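Local coordinates for amidohydrolase (Pseudomonas aeruginosa, PDB 2I5G), which probably acts as a metal-dependent dipeptidase of the membrane dipeptidase (M19) family, at residues E143-A146 and E147-V151. The protein carries 2 engineered substitutions. Sequence-based numbering, arbitrary orientation.
Sequences EIVA and EMNRV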
# COMPACT_ATOMS: atom_id res chain seq x y z
N GLU A 143 4.20 10.86 7.08
CA GLU A 143 5.37 11.48 6.49
C GLU A 143 4.94 12.14 5.19
O GLU A 143 5.44 13.20 4.82
CB GLU A 143 6.47 10.45 6.22
CG GLU A 143 6.96 9.74 7.47
CD GLU A 143 8.28 9.01 7.26
OE1 GLU A 143 9.32 9.69 7.10
OE2 GLU A 143 8.28 7.76 7.25
N ILE A 144 4.00 11.51 4.49
CA ILE A 144 3.51 12.07 3.24
C ILE A 144 2.73 13.35 3.51
O ILE A 144 2.88 14.32 2.79
CB ILE A 144 2.62 11.07 2.47
CG1 ILE A 144 3.48 9.92 1.93
CG2 ILE A 144 1.96 11.76 1.29
CD1 ILE A 144 4.50 10.35 0.89
N VAL A 145 1.91 13.36 4.55
CA VAL A 145 1.14 14.56 4.87
C VAL A 145 2.10 15.70 5.15
O VAL A 145 1.96 16.80 4.61
CB VAL A 145 0.25 14.37 6.11
CG1 VAL A 145 -0.41 15.69 6.49
CG2 VAL A 145 -0.82 13.32 5.82
N ALA A 146 3.09 15.43 6.00
CA ALA A 146 4.10 16.41 6.37
C ALA A 146 4.77 17.04 5.15
O ALA A 146 4.76 18.26 5.00
CB ALA A 146 5.15 15.76 7.26
N GLU A 147 5.35 16.22 4.27
CA GLU A 147 6.00 16.74 3.07
C GLU A 147 5.04 17.55 2.20
O GLU A 147 5.42 18.57 1.63
CB GLU A 147 6.61 15.61 2.23
CG GLU A 147 7.33 16.12 0.97
CD GLU A 147 8.63 16.88 1.27
OE1 GLU A 147 8.71 17.54 2.33
OE2 GLU A 147 9.56 16.82 0.44
N MSE A 148 3.79 17.09 2.10
CA MSE A 148 2.79 17.81 1.31
C MSE A 148 2.55 19.21 1.89
O MSE A 148 2.32 20.17 1.15
CB MSE A 148 1.47 17.03 1.27
CG MSE A 148 1.51 15.79 0.39
SE MSE A 148 -0.13 14.74 0.38
CE MSE A 148 -1.26 16.01 -0.55
N ASN A 149 2.62 19.33 3.22
CA ASN A 149 2.43 20.62 3.87
C ASN A 149 3.61 21.52 3.57
O ASN A 149 3.46 22.73 3.38
CB ASN A 149 2.31 20.47 5.39
CG ASN A 149 1.01 19.81 5.81
OD1 ASN A 149 0.04 19.80 5.06
ND2 ASN A 149 0.99 19.28 7.02
N ARG A 150 4.80 20.92 3.54
CA ARG A 150 6.03 21.66 3.28
C ARG A 150 6.16 22.10 1.83
O ARG A 150 6.55 23.24 1.55
CB ARG A 150 7.22 20.78 3.66
CG ARG A 150 8.55 21.50 3.73
CD ARG A 150 9.67 20.51 4.01
NE ARG A 150 9.93 19.68 2.83
CZ ARG A 150 10.52 20.13 1.73
NH1 ARG A 150 10.91 21.40 1.65
NH2 ARG A 150 10.71 19.32 0.69
N VAL A 151 5.81 21.21 0.91
CA VAL A 151 5.90 21.47 -0.52
C VAL A 151 4.75 22.33 -1.06
O VAL A 151 4.92 23.06 -2.04
CB VAL A 151 5.96 20.13 -1.31
CG1 VAL A 151 5.86 20.37 -2.79
CG2 VAL A 151 7.27 19.41 -0.99
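Ile144 and Met148 meet one turn apart in a local i to i+4 contact within the amphipathic helix 139-151. The helix is held here by four i to i+4 backbone hydrogen bonds: Glu147, Met148, Asn149 and Arg150 each donate N-H to the carbonyl four residues back. On the buried side, Ile144 CG2 rests against the selenium of Met148, a selenomethionine, at 3.8 Å. Ile144 presents this methyl because it stands anti to the backbone N, while Met148 sets CG beside its own backbone N (chi1 -73°) and runs extended through chi2 (178°), carrying SE to the methyl. Such apolar side chains, one branched and one flexible, suit a buried face. The more exposed side is mostly polar. There two nitrogens on the guanidinium edge of Arg150 hold Glu147, NE to OE1 and NH2 to OE2 (2.8 Å), both from the syn side but tilted out of the carboxylate plane; opposite charges three residues apart are well placed to pair along a helix. Ala146, a good helix former, offers only a methyl there, and Glu143 turns outward to a salt bridge with Arg270 of the second subunit. Helix 139-151 links the parallel strands 113-117 and 154-156 in a beta-alpha-beta unit, and Glu147 and Met148 both pack on Val105 of the neighbouring helix 103-110.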